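Local coordinates for protein stress response kinase A (Escherichia coli, PDB 1ZYL) that phosphorylates itself and other proteins on serine and threonine using ATP, and probably protects cells from oxidative and envelope stress, at residues M132-R137 and E254-D259; H143-G148 and D220-P225; H188-F193 and T260-L265; L196-D201 and A226-W231. All blocks are in the same frame, centred on the assembly; numbering follows the deposited sequence.

Contact 1 (M132-R137 and E254-D259); sequences MHQTGR and EFSEFD
Gln134 and Ser256 bring the C-terminal part of helix 119-136 against the loop between helices 238-252 and 266-283. Both belong to the helical lobe of a protein-kinase-like fold.

Packing contacts come mainly from Gln134. Its CG is anti to the backbone N (chi1 -173°) and the chain runs on extended, which carries the amide past the Phe255 backbone. Gln134 CG lies 3.7 Å from Phe255 O. The amide is tilted 36° against the phenyl ring, which also makes a cation-pi contact with Arg131 of the same helix. With an alanine here, a gap would probably open beside the Phe255 carbonyl and the root of the ring.

The polar contacts gather round Ser256 OG. Its hydrogen bond goes to Gly130 O, back in the helix. Gln134 N is 3.3 Å from Ser256 OG, but the angle is too poor for a bond. His133 meets Ser256 OG with its backbone C and CB; its ring leads away to Tyr252 and Asp229. Arg137 also reaches back toward the serine, but the placing of its side chain is doubtful. The firmer detail is at the tip of the glutamine, where Gln134 NE2 ends 3.7 Å from Phe255 CB.

Contact 2 (H143-G148 and D220-P225); sequences HRPTIG and DARNGP
Arg144 reaches across to Ala221 and grips its backbone carbonyl. At CB the chain sets off with CG beside the backbone N (chi1 -58°), then bends at chi2 and chi3 toward the 220-225 segment. Arg144 CD passes 3.4 Å from Ala221 O. NE turns to Gln66 O as a donor. NH1 forms a salt bridge with Glu70. Arg144 NH2 donates to Ala221 O at 2.8 Å, with an N-H...O angle of 151°; the oxygen lies in the guanidinium plane and is met on a lone pair. NH2 also bonds to Asp219 O, and Trp62 adds a cation-pi contact. These partners fix the rotation of the head. A leucine here would probably leave Ala221 O without this donor and Glu70 without its mate.

Further along, Thr146 and Asn223 form a single beta bridge. Asn223 N donates to Pro145 O at 2.9 Å, though the position of this oxygen is less certain. Ile147 N makes a weak bond to Asn223 O. Arg222 runs between two apolar side chains: Arg222 CD is 3.7 Å from Pro145 CB and 3.9 Å from Ile147 CG1. Its head forms salt bridges with Glu151 and, with poor bond geometry, Asp220, which also pairs with Arg61. Strand 223-224 thus lies between loop 143-148 and strand 196-197, while Tyr152 of helix 149-161 packs on Ile147 and Arg222.

Contact 3 (H188-F193 and T260-L265); sequences HWREDF and TAEIGL
Arg190 and Leu265 cross at about a right angle. The arginine CG sits between its backbone N and carbonyl carbon (chi1 61°), and the chain then runs extended to NE. This lays the guanidinium flat against the leucine. Leu265 CD2 lies over one face, 3.7 Å from Arg190 CZ. The edge of the same group is turned to the backbone of the other segment. There Arg190 NH1 makes a weak hydrogen bond to Ala261 O at 3.2 Å. That oxygen also accepts Gly264 N within the 3-10 turn.

The contact belongs to the helical lobe of the kinase-like fold, away from the active site. Here the loop from helix 171-188 to strand 196-197 meets the 3-10 segment 260-264, just ahead of helix 266-283.

The two aromatic rings meet Leu265 obliquely. Phe193 CD1 is 4.0 Å from Leu265 CD1, and Trp189 CZ3 is 4.4 Å from Leu265 CD2. The rings also touch each other: Phe193 CE1 stands 3.9 Å above one face of the Trp189 indole, toward its rim. Trp189 packs further on Leu269 and Met272 of helix 266-283. Glu262 sends its carboxylate inward, where OE2 accepts the backbone N of Val227.

Contact 4 (L196-D201 and A226-W231); sequences LRLHGD and AVQDLW
The catalytic loop of the kinase-like fold starts at His199 and Gly200, and the Asp229 carboxylate holds both by their backbone amides. The His-Gly-Asp sequence ends at Asp201, probably the proton acceptor. An aspartate holding the start of the catalytic loop in this way is also known in eukaryotic protein kinases.

Asp229 CG stands beside its own backbone N (chi1 -67°), and the carboxylate faces the loop. Asp229 OD1 accepts His199 N at 2.8 Å in a nearly straight bond (167°), met on the syn side and 21° out of the carboxylate plane. Asp229 OD2 takes a weak bond from Gly200 N at 3.0 Å. His133 of helix 119-136 gives OD1 a second donor. The buried carboxylate is thus gripped at both oxygens, and this probably helps to set the backbone ahead of Asp201. Asp201 itself forms a salt bridge with Arg273, and its backbone O accepts Asn206 ND2, from a probable magnesium ligand.

Apolar packing backs these bonds. Leu198 crosses Gln228 at about a right angle, with Leu198 CD1 3.6 Å from Gln228 CB. Its other branch, Leu198 CD2, sits 3.8 Å from Ala226 CA. Next to it, Leu196 CD2 lies 4.5 Å from Ala226 CB.

From the N terminus, the first halves come in order: 132-137, 143-148, 188-193 and 196-201. The second halves do not return in mirror order. Segment 220-225 closes contact 2 first, and 226-231 then closes contact 4, so these two cross. Segment 254-259 closes contact 1, with contacts 2 and 4 both inside its loop. Segment 260-265 comes last and closes contact 3, which crosses contacts 1 and 2 and encloses contact 4. Contacts 3 and 4 each touch the other three; contacts 1 and 2 do not touch. Contacts 2 and 4 join the short strands to the start of the catalytic loop. Contacts 1 and 3 bring residues 254-265 against helix 119-136 and loop 188-193.

Contact 1 (M132-R137 and E254-D259)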
loop_
_atom_site.group_PDB
_atom_site.type_symbol
_atom_site.label_atom_id
_atom_site.label_comp_id
_atom_site.label_asym_id
_atom_site.label_seq_id
_atom_site.Cartn_x
_atom_site.Cartn_y
_atom_site.Cartn_z
ATOM N N MET A 132 -15.803 -4.727 -1.880
ATOM C CA MET A 132 -14.713 -4.904 -0.928
ATOM C C MET A 132 -14.985 -4.058 0.292
ATOM O O MET A 132 -14.984 -4.557 1.415
ATOM C CB MET A 132 -13.372 -4.488 -1.530
ATOM C CG MET A 132 -12.167 -5.045 -0.770
ATOM S SD MET A 132 -10.644 -4.111 -1.020
ATOM C CE MET A 132 -10.147 -4.697 -2.600
ATOM N N HIS A 133 -15.222 -2.770 0.066
ATOM C CA HIS A 133 -15.507 -1.842 1.158
ATOM C C HIS A 133 -16.802 -2.192 1.866
ATOM O O HIS A 133 -17.008 -1.798 3.018
ATOM C CB HIS A 133 -15.567 -0.409 0.642
ATOM C CG HIS A 133 -14.241 0.119 0.203
ATOM N ND1 HIS A 133 -14.021 1.450 -0.065
ATOM C CD2 HIS A 133 -13.061 -0.509 -0.009
ATOM C CE1 HIS A 133 -12.761 1.621 -0.422
ATOM N NE2 HIS A 133 -12.156 0.448 -0.396
ATOM N N GLN A 134 -17.670 -2.929 1.168
ATOM C CA GLN A 134 -18.932 -3.369 1.741
ATOM C C GLN A 134 -18.571 -4.317 2.877
ATOM O O GLN A 134 -19.137 -4.239 3.970
ATOM C CB GLN A 134 -19.757 -4.111 0.700
ATOM C CG GLN A 134 -21.164 -4.456 1.157
ATOM C CD GLN A 134 -21.928 -5.271 0.131
ATOM O OE1 GLN A 134 -23.143 -5.404 0.219
ATOM N NE2 GLN A 134 -21.217 -5.828 -0.839
ATOM N N THR A 135 -17.616 -5.206 2.604
ATOM C CA THR A 135 -17.128 -6.166 3.595
ATOM C C THR A 135 -16.325 -5.381 4.610
ATOM O O THR A 135 -16.623 -5.369 5.802
ATOM C CB THR A 135 -16.164 -7.198 2.976
ATOM O OG1 THR A 135 -16.824 -7.912 1.922
ATOM C CG2 THR A 135 -15.695 -8.179 4.024
ATOM N N GLY A 136 -15.299 -4.714 4.103
ATOM C CA GLY A 136 -14.426 -3.926 4.946
ATOM C C GLY A 136 -15.126 -3.050 5.958
ATOM O O GLY A 136 -14.532 -2.697 6.973
ATOM N N ARG A 137 -16.377 -2.680 5.711
ATOM C CA ARG A 137 -17.047 -1.830 6.686
ATOM C C ARG A 137 -17.685 -2.597 7.841
ATOM O O ARG A 137 -18.037 -1.997 8.856
ATOM C CB ARG A 137 -18.085 -0.920 6.015
ATOM C CG ARG A 137 -19.112 -1.601 5.124
ATOM C CD ARG A 137 -20.195 -0.598 4.744
ATOM N NE ARG A 137 -19.632 0.730 4.511
ATOM C CZ ARG A 137 -19.007 1.112 3.399
ATOM N NH1 ARG A 137 -18.860 0.277 2.377
ATOM N NH2 ARG A 137 -18.497 2.333 3.326
ATOM N N GLU A 254 -22.664 0.484 -6.626
ATOM C CA GLU A 254 -23.558 -0.654 -6.738
ATOM C C GLU A 254 -23.582 -1.439 -5.428
ATOM O O GLU A 254 -24.608 -2.012 -5.071
ATOM C CB GLU A 254 -23.134 -1.575 -7.885
ATOM C CG GLU A 254 -23.908 -2.899 -7.914
ATOM C CD GLU A 254 -23.462 -3.846 -9.025
ATOM O OE1 GLU A 254 -23.909 -5.012 -9.024
ATOM O OE2 GLU A 254 -22.673 -3.433 -9.900
ATOM N N PHE A 255 -22.462 -1.450 -4.703
ATOM C CA PHE A 255 -22.371 -2.189 -3.439
ATOM C C PHE A 255 -22.059 -1.346 -2.203
ATOM O O PHE A 255 -22.268 -1.787 -1.076
ATOM C CB PHE A 255 -21.320 -3.288 -3.563
ATOM C CG PHE A 255 -21.608 -4.265 -4.652
ATOM C CD1 PHE A 255 -22.591 -5.228 -4.492
ATOM C CD2 PHE A 255 -20.931 -4.192 -5.864
ATOM C CE1 PHE A 255 -22.899 -6.106 -5.530
ATOM C CE2 PHE A 255 -21.233 -5.068 -6.909
ATOM C CZ PHE A 255 -22.217 -6.023 -6.742
ATOM N N SER A 256 -21.530 -0.149 -2.415
ATOM C CA SER A 256 -21.197 0.748 -1.315
ATOM C C SER A 256 -21.406 2.177 -1.765
ATOM O O SER A 256 -20.920 2.584 -2.822
ATOM C CB SER A 256 -19.747 0.562 -0.877
ATOM O OG SER A 256 -19.592 -0.621 -0.124
ATOM N N GLU A 257 -22.146 2.941 -0.976
ATOM C CA GLU A 257 -22.372 4.317 -1.337
ATOM C C GLU A 257 -21.047 5.030 -1.107
ATOM O O GLU A 257 -20.301 4.694 -0.183
ATOM C CB GLU A 257 -23.468 4.931 -0.471
ATOM C CG GLU A 257 -23.885 6.316 -0.949
ATOM C CD GLU A 257 -24.862 7.007 -0.014
ATOM O OE1 GLU A 257 -25.192 8.188 -0.271
ATOM O OE2 GLU A 257 -25.298 6.373 0.974
ATOM N N PHE A 258 -20.740 5.989 -1.972
ATOM C CA PHE A 258 -19.504 6.754 -1.855
ATOM C C PHE A 258 -19.843 8.162 -1.396
ATOM O O PHE A 258 -20.805 8.762 -1.857
ATOM C CB PHE A 258 -18.774 6.818 -3.201
ATOM C CG PHE A 258 -17.467 7.560 -3.145
ATOM C CD1 PHE A 258 -17.248 8.672 -3.950
ATOM C CD2 PHE A 258 -16.456 7.156 -2.275
ATOM C CE1 PHE A 258 -16.042 9.373 -3.887
ATOM C CE2 PHE A 258 -15.248 7.851 -2.206
ATOM C CZ PHE A 258 -15.043 8.960 -3.012
ATOM N N ASP A 259 -19.054 8.685 -0.475
ATOM C CA ASP A 259 -19.282 10.025 0.017
ATOM C C ASP A 259 -18.434 10.985 -0.812
ATOM O O ASP A 259 -17.229 11.102 -0.603
ATOM C CB ASP A 259 -18.887 10.110 1.480
ATOM C CG ASP A 259 -19.934 10.787 2.305
ATOM O OD1 ASP A 259 -20.982 10.145 2.546
ATOM O OD2 ASP A 259 -19.715 11.960 2.697
#

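Contact 2 (H143-G148 and D220-P225)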
loop_
_atom_site.group_PDB
_atom_site.type_symbol
_atom_site.label_atom_id
_atom_site.label_comp_id
_atom_site.label_asym_id
_atom_site.label_seq_id
_atom_site.Cartn_x
_atom_site.Cartn_y
_atom_site.Cartn_z
ATOM N N HIS A 143 -5.558 -3.827 15.650
ATOM C CA HIS A 143 -4.103 -3.786 15.753
ATOM C C HIS A 143 -3.419 -3.084 14.581
ATOM O O HIS A 143 -2.424 -2.381 14.770
ATOM C CB HIS A 143 -3.557 -5.200 15.914
ATOM C CG HIS A 143 -3.985 -5.848 17.188
ATOM N ND1 HIS A 143 -3.736 -5.288 18.421
ATOM C CD2 HIS A 143 -4.686 -6.981 17.424
ATOM C CE1 HIS A 143 -4.265 -6.046 19.364
ATOM N NE2 HIS A 143 -4.848 -7.080 18.787
ATOM N N ARG A 144 -3.946 -3.276 13.378
ATOM C CA ARG A 144 -3.384 -2.628 12.211
ATOM C C ARG A 144 -3.609 -1.132 12.338
ATOM O O ARG A 144 -4.564 -0.688 12.980
ATOM C CB ARG A 144 -4.068 -3.115 10.950
ATOM C CG ARG A 144 -3.991 -4.596 10.751
ATOM C CD ARG A 144 -3.936 -4.895 9.289
ATOM N NE ARG A 144 -2.873 -5.847 9.030
ATOM C CZ ARG A 144 -1.975 -5.709 8.068
ATOM N NH1 ARG A 144 -1.038 -6.635 7.906
ATOM N NH2 ARG A 144 -2.016 -4.649 7.273
ATOM N N PRO A 145 -2.737 -0.329 11.721
ATOM C CA PRO A 145 -2.874 1.127 11.790
ATOM C C PRO A 145 -4.161 1.633 11.169
ATOM O O PRO A 145 -4.772 0.976 10.321
ATOM C CB PRO A 145 -1.663 1.634 11.004
ATOM C CG PRO A 145 -0.677 0.551 11.141
ATOM C CD PRO A 145 -1.509 -0.708 11.007
ATOM N N THR A 146 -4.585 2.805 11.601
ATOM C CA THR A 146 -5.761 3.407 11.010
ATOM C C THR A 146 -5.230 4.748 10.506
ATOM O O THR A 146 -4.919 5.635 11.300
ATOM C CB THR A 146 -6.897 3.558 12.039
ATOM O OG1 THR A 146 -7.620 4.763 11.787
ATOM C CG2 THR A 146 -6.347 3.561 13.437
ATOM N N ILE A 147 -5.079 4.846 9.181
ATOM C CA ILE A 147 -4.548 6.023 8.506
ATOM C C ILE A 147 -4.827 7.320 9.258
ATOM O O ILE A 147 -5.957 7.599 9.672
ATOM C CB ILE A 147 -5.090 6.110 7.045
ATOM C CG1 ILE A 147 -4.452 5.013 6.195
ATOM C CG2 ILE A 147 -4.791 7.474 6.420
ATOM C CD1 ILE A 147 -4.848 5.060 4.727
ATOM N N GLY A 148 -3.777 8.104 9.440
ATOM C CA GLY A 148 -3.897 9.355 10.145
ATOM C C GLY A 148 -2.565 10.061 10.069
ATOM O O GLY A 148 -1.583 9.497 9.580
ATOM N N ASP A 220 -0.626 -3.964 3.271
ATOM C CA ASP A 220 -0.815 -2.583 3.713
ATOM C C ASP A 220 -2.211 -2.246 4.197
ATOM O O ASP A 220 -2.442 -1.154 4.703
ATOM C CB ASP A 220 -0.389 -1.611 2.612
ATOM C CG ASP A 220 1.105 -1.271 2.677
ATOM O OD1 ASP A 220 1.737 -1.099 1.606
ATOM O OD2 ASP A 220 1.642 -1.163 3.803
ATOM N N ALA A 221 -3.135 -3.187 4.064
ATOM C CA ALA A 221 -4.504 -2.976 4.519
ATOM C C ALA A 221 -4.449 -2.173 5.812
ATOM O O ALA A 221 -3.771 -2.553 6.762
ATOM C CB ALA A 221 -5.198 -4.324 4.755
ATOM N N ARG A 222 -5.165 -1.059 5.837
ATOM C CA ARG A 222 -5.179 -0.184 6.996
ATOM C C ARG A 222 -6.599 0.326 7.177
ATOM O O ARG A 222 -7.450 0.070 6.334
ATOM C CB ARG A 222 -4.228 0.982 6.722
ATOM C CG ARG A 222 -3.343 1.384 7.885
ATOM C CD ARG A 222 -2.128 2.191 7.419
ATOM N NE ARG A 222 -1.260 1.401 6.558
ATOM C CZ ARG A 222 0.065 1.459 6.597
ATOM N NH1 ARG A 222 0.794 0.712 5.780
ATOM N NH2 ARG A 222 0.665 2.261 7.461
ATOM N N ASN A 223 -6.878 1.012 8.279
ATOM C CA ASN A 223 -8.214 1.580 8.444
ATOM C C ASN A 223 -8.112 3.009 7.901
ATOM O O ASN A 223 -7.225 3.773 8.293
ATOM C CB ASN A 223 -8.649 1.637 9.918
ATOM C CG ASN A 223 -8.873 0.255 10.535
ATOM O OD1 ASN A 223 -9.416 -0.650 9.896
ATOM N ND2 ASN A 223 -8.474 0.102 11.799
ATOM N N GLY A 224 -9.002 3.372 6.988
ATOM C CA GLY A 224 -8.961 4.714 6.438
ATOM C C GLY A 224 -10.212 5.070 5.664
ATOM O O GLY A 224 -11.220 4.369 5.746
ATOM N N PRO A 225 -10.181 6.168 4.901
ATOM C CA PRO A 225 -11.329 6.610 4.107
ATOM C C PRO A 225 -11.378 5.892 2.766
ATOM O O PRO A 225 -10.351 5.730 2.094
ATOM C CB PRO A 225 -11.078 8.100 3.956
ATOM C CG PRO A 225 -9.611 8.146 3.813
ATOM C CD PRO A 225 -9.104 7.171 4.862
#

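Contact 3 (H188-F193 and T260-L265)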
loop_
_atom_site.group_PDB
_atom_site.type_symbol
_atom_site.label_atom_id
_atom_site.label_comp_id
_atom_site.label_asym_id
_atom_site.label_seq_id
_atom_site.Cartn_x
_atom_site.Cartn_y
_atom_site.Cartn_z
ATOM N N HIS A 188 -6.246 20.584 6.398
ATOM C CA HIS A 188 -7.325 20.077 5.557
ATOM C C HIS A 188 -7.750 18.676 5.971
ATOM O O HIS A 188 -8.658 18.108 5.371
ATOM C CB HIS A 188 -6.893 20.055 4.090
ATOM C CG HIS A 188 -6.524 21.401 3.546
ATOM N ND1 HIS A 188 -7.463 22.350 3.208
ATOM C CD2 HIS A 188 -5.317 21.961 3.295
ATOM C CE1 HIS A 188 -6.850 23.436 2.771
ATOM N NE2 HIS A 188 -5.547 23.226 2.813
ATOM N N TRP A 189 -7.101 18.110 6.987
ATOM C CA TRP A 189 -7.451 16.762 7.430
ATOM C C TRP A 189 -8.714 16.850 8.248
ATOM O O TRP A 189 -9.055 17.918 8.738
ATOM C CB TRP A 189 -6.333 16.156 8.276
ATOM C CG TRP A 189 -6.467 14.664 8.487
ATOM C CD1 TRP A 189 -6.458 14.006 9.682
ATOM C CD2 TRP A 189 -6.605 13.650 7.475
ATOM N NE1 TRP A 189 -6.579 12.649 9.485
ATOM C CE2 TRP A 189 -6.674 12.399 8.141
ATOM C CE3 TRP A 189 -6.677 13.675 6.073
ATOM C CZ2 TRP A 189 -6.814 11.185 7.454
ATOM C CZ3 TRP A 189 -6.816 12.464 5.389
ATOM C CH2 TRP A 189 -6.883 11.236 6.086
ATOM N N ARG A 190 -9.421 15.738 8.396
ATOM C CA ARG A 190 -10.659 15.757 9.170
ATOM C C ARG A 190 -11.056 14.364 9.629
ATOM O O ARG A 190 -10.830 13.385 8.920
ATOM C CB ARG A 190 -11.794 16.379 8.337
ATOM C CG ARG A 190 -12.138 15.630 7.044
ATOM C CD ARG A 190 -13.047 16.469 6.143
ATOM N NE ARG A 190 -13.416 15.796 4.895
ATOM C CZ ARG A 190 -14.210 14.729 4.813
ATOM N NH1 ARG A 190 -14.485 14.190 3.629
ATOM N NH2 ARG A 190 -14.733 14.199 5.910
ATOM N N GLU A 191 -11.625 14.277 10.829
ATOM C CA GLU A 191 -12.076 12.998 11.371
ATOM C C GLU A 191 -13.570 12.954 11.107
ATOM O O GLU A 191 -14.335 12.259 11.777
ATOM C CB GLU A 191 -11.805 12.926 12.875
ATOM C CG GLU A 191 -10.759 11.896 13.285
ATOM C CD GLU A 191 -9.386 12.170 12.698
ATOM O OE1 GLU A 191 -9.245 12.117 11.458
ATOM O OE2 GLU A 191 -8.448 12.437 13.480
ATOM N N ASP A 192 -13.959 13.720 10.098
ATOM C CA ASP A 192 -15.338 13.862 9.677
ATOM C C ASP A 192 -15.721 12.880 8.552
ATOM O O ASP A 192 -16.587 13.171 7.725
ATOM C CB ASP A 192 -15.533 15.310 9.226
ATOM C CG ASP A 192 -16.969 15.646 8.955
ATOM O OD1 ASP A 192 -17.834 15.291 9.792
ATOM O OD2 ASP A 192 -17.234 16.277 7.909
ATOM N N PHE A 193 -15.081 11.719 8.513
ATOM C CA PHE A 193 -15.396 10.754 7.474
ATOM C C PHE A 193 -15.575 9.358 8.031
ATOM O O PHE A 193 -15.325 9.114 9.208
ATOM C CB PHE A 193 -14.307 10.735 6.399
ATOM C CG PHE A 193 -12.959 10.267 6.889
ATOM C CD1 PHE A 193 -11.982 11.183 7.265
ATOM C CD2 PHE A 193 -12.651 8.906 6.939
ATOM C CE1 PHE A 193 -10.717 10.752 7.677
ATOM C CE2 PHE A 193 -11.390 8.466 7.351
ATOM C CZ PHE A 193 -10.423 9.394 7.719
ATOM N N THR A 260 -19.073 11.665 -1.753
ATOM C CA THR A 260 -18.392 12.592 -2.632
ATOM C C THR A 260 -17.425 13.530 -1.897
ATOM O O THR A 260 -16.353 13.856 -2.413
ATOM C CB THR A 260 -19.417 13.427 -3.414
ATOM O OG1 THR A 260 -20.521 12.594 -3.779
ATOM C CG2 THR A 260 -18.799 13.979 -4.684
ATOM N N ALA A 261 -17.777 13.948 -0.687
ATOM C CA ALA A 261 -16.908 14.865 0.046
ATOM C C ALA A 261 -15.501 14.332 0.310
ATOM O O ALA A 261 -14.579 15.114 0.515
ATOM C CB ALA A 261 -17.557 15.273 1.349
ATOM N N GLU A 262 -15.333 13.012 0.310
ATOM C CA GLU A 262 -14.018 12.424 0.554
ATOM C C GLU A 262 -13.036 12.766 -0.553
ATOM O O GLU A 262 -11.834 12.553 -0.402
ATOM C CB GLU A 262 -14.098 10.902 0.675
ATOM C CG GLU A 262 -14.923 10.393 1.836
ATOM C CD GLU A 262 -14.854 8.883 1.972
ATOM O OE1 GLU A 262 -15.829 8.300 2.480
ATOM O OE2 GLU A 262 -13.829 8.281 1.582
ATOM N N ILE A 263 -13.546 13.293 -1.662
ATOM C CA ILE A 263 -12.689 13.659 -2.781
ATOM C C ILE A 263 -11.768 14.813 -2.382
ATOM O O ILE A 263 -10.737 15.062 -3.016
ATOM C CB ILE A 263 -13.539 14.067 -3.988
ATOM C CG1 ILE A 263 -14.471 12.916 -4.359
ATOM C CG2 ILE A 263 -12.657 14.420 -5.171
ATOM C CD1 ILE A 263 -13.747 11.696 -4.784
ATOM N N GLY A 264 -12.140 15.501 -1.311
ATOM C CA GLY A 264 -11.346 16.614 -0.833
ATOM C C GLY A 264 -10.146 16.149 -0.035
ATOM O O GLY A 264 -9.196 16.908 0.195
ATOM N N LEU A 265 -10.181 14.890 0.379
ATOM C CA LEU A 265 -9.092 14.312 1.151
ATOM C C LEU A 265 -7.957 13.782 0.261
ATOM O O LEU A 265 -6.941 13.313 0.785
ATOM C CB LEU A 265 -9.619 13.145 1.984
ATOM C CG LEU A 265 -10.878 13.301 2.838
ATOM C CD1 LEU A 265 -11.301 11.938 3.378
ATOM C CD2 LEU A 265 -10.607 14.252 3.982
#

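Contact 4 (L196-D201 and A226-W231)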
loop_
_atom_site.group_PDB
_atom_site.type_symbol
_atom_site.label_atom_id
_atom_site.label_comp_id
_atom_site.label_asym_id
_atom_site.label_seq_id
_atom_site.Cartn_x
_atom_site.Cartn_y
_atom_site.Cartn_z
ATOM N N LEU A 196 -13.022 2.407 7.431
ATOM C CA LEU A 196 -13.268 0.994 7.188
ATOM C C LEU A 196 -11.975 0.309 6.784
ATOM O O LEU A 196 -10.978 0.969 6.518
ATOM C CB LEU A 196 -14.296 0.809 6.073
ATOM C CG LEU A 196 -13.820 1.416 4.753
ATOM C CD1 LEU A 196 -14.565 0.812 3.560
ATOM C CD2 LEU A 196 -13.994 2.921 4.834
ATOM N N ARG A 197 -12.006 -1.017 6.743
ATOM C CA ARG A 197 -10.850 -1.805 6.354
ATOM C C ARG A 197 -10.627 -1.561 4.873
ATOM O O ARG A 197 -11.522 -1.820 4.073
ATOM C CB ARG A 197 -11.112 -3.294 6.604
ATOM C CG ARG A 197 -10.812 -3.746 8.015
ATOM C CD ARG A 197 -11.946 -4.572 8.608
ATOM N NE ARG A 197 -12.089 -5.918 8.068
ATOM C CZ ARG A 197 -13.217 -6.618 8.145
ATOM N NH1 ARG A 197 -13.301 -7.838 7.644
ATOM N NH2 ARG A 197 -14.280 -6.080 8.714
ATOM N N LEU A 198 -9.436 -1.071 4.520
ATOM C CA LEU A 198 -9.082 -0.762 3.134
ATOM C C LEU A 198 -8.016 -1.681 2.589
ATOM O O LEU A 198 -7.334 -2.374 3.340
ATOM C CB LEU A 198 -8.530 0.650 3.035
ATOM C CG LEU A 198 -9.402 1.776 3.555
ATOM C CD1 LEU A 198 -8.558 3.031 3.720
ATOM C CD2 LEU A 198 -10.573 1.980 2.593
ATOM N N HIS A 199 -7.868 -1.673 1.268
ATOM C CA HIS A 199 -6.827 -2.460 0.633
ATOM C C HIS A 199 -5.543 -1.747 1.035
ATOM O O HIS A 199 -4.480 -2.350 1.093
ATOM C CB HIS A 199 -6.957 -2.439 -0.886
ATOM C CG HIS A 199 -5.788 -3.054 -1.588
ATOM N ND1 HIS A 199 -5.651 -4.414 -1.754
ATOM C CD2 HIS A 199 -4.666 -2.497 -2.102
ATOM C CE1 HIS A 199 -4.494 -4.668 -2.339
ATOM N NE2 HIS A 199 -3.876 -3.522 -2.559
ATOM N N GLY A 200 -5.665 -0.446 1.286
ATOM C CA GLY A 200 -4.542 0.361 1.731
ATOM C C GLY A 200 -3.488 0.788 0.736
ATOM O O GLY A 200 -2.825 1.795 0.958
ATOM N N ASP A 201 -3.316 0.028 -0.341
ATOM C CA ASP A 201 -2.321 0.334 -1.367
ATOM C C ASP A 201 -2.954 -0.030 -2.700
ATOM O O ASP A 201 -2.417 -0.835 -3.450
ATOM C CB ASP A 201 -1.063 -0.515 -1.138
ATOM C CG ASP A 201 0.094 -0.127 -2.051
ATOM O OD1 ASP A 201 1.129 -0.825 -2.043
ATOM O OD2 ASP A 201 -0.026 0.881 -2.773
ATOM N N ALA A 226 -12.579 5.471 2.379
ATOM C CA ALA A 226 -12.788 4.758 1.128
ATOM C C ALA A 226 -11.968 5.346 -0.016
ATOM O O ALA A 226 -11.377 4.598 -0.797
ATOM C CB ALA A 226 -14.264 4.749 0.777
ATOM N N VAL A 227 -11.919 6.674 -0.113
ATOM C CA VAL A 227 -11.149 7.324 -1.174
ATOM C C VAL A 227 -9.733 6.793 -1.347
ATOM O O VAL A 227 -9.205 6.804 -2.463
ATOM C CB VAL A 227 -11.018 8.836 -0.970
ATOM C CG1 VAL A 227 -11.980 9.552 -1.870
ATOM C CG2 VAL A 227 -11.264 9.195 0.469
ATOM N N GLN A 228 -9.127 6.342 -0.248
ATOM C CA GLN A 228 -7.760 5.824 -0.273
ATOM C C GLN A 228 -7.542 4.786 -1.359
ATOM O O GLN A 228 -6.496 4.772 -1.998
ATOM C CB GLN A 228 -7.400 5.194 1.069
ATOM C CG GLN A 228 -6.128 5.726 1.688
ATOM C CD GLN A 228 -4.947 5.707 0.743
ATOM O OE1 GLN A 228 -4.348 4.661 0.486
ATOM N NE2 GLN A 228 -4.604 6.876 0.219
ATOM N N ASP A 229 -8.529 3.914 -1.557
ATOM C CA ASP A 229 -8.434 2.853 -2.556
ATOM C C ASP A 229 -8.954 3.304 -3.914
ATOM O O ASP A 229 -9.084 2.491 -4.833
ATOM C CB ASP A 229 -9.226 1.623 -2.098
ATOM C CG ASP A 229 -8.624 0.952 -0.877
ATOM O OD1 ASP A 229 -9.353 0.202 -0.197
ATOM O OD2 ASP A 229 -7.422 1.165 -0.600
ATOM N N LEU A 230 -9.254 4.595 -4.047
ATOM C CA LEU A 230 -9.762 5.109 -5.309
ATOM C C LEU A 230 -8.923 6.191 -5.970
ATOM O O LEU A 230 -8.772 6.200 -7.192
ATOM C CB LEU A 230 -11.180 5.639 -5.129
ATOM C CG LEU A 230 -12.290 4.644 -4.785
ATOM C CD1 LEU A 230 -13.618 5.395 -4.770
ATOM C CD2 LEU A 230 -12.330 3.511 -5.801
ATOM N N TRP A 231 -8.356 7.103 -5.191
ATOM C CA TRP A 231 -7.608 8.169 -5.834
ATOM C C TRP A 231 -6.403 7.741 -6.663
ATOM O O TRP A 231 -6.157 8.317 -7.719
ATOM C CB TRP A 231 -7.199 9.258 -4.826
ATOM C CG TRP A 231 -6.064 8.913 -3.922
ATOM C CD1 TRP A 231 -6.140 8.306 -2.702
ATOM C CD2 TRP A 231 -4.674 9.160 -4.165
ATOM N NE1 TRP A 231 -4.882 8.161 -2.168
ATOM C CE2 TRP A 231 -3.964 8.676 -3.045
ATOM C CE3 TRP A 231 -3.958 9.741 -5.222
ATOM C CZ2 TRP A 231 -2.568 8.758 -2.949
ATOM C CZ3 TRP A 231 -2.573 9.823 -5.131
ATOM C CH2 TRP A 231 -1.894 9.332 -3.999
#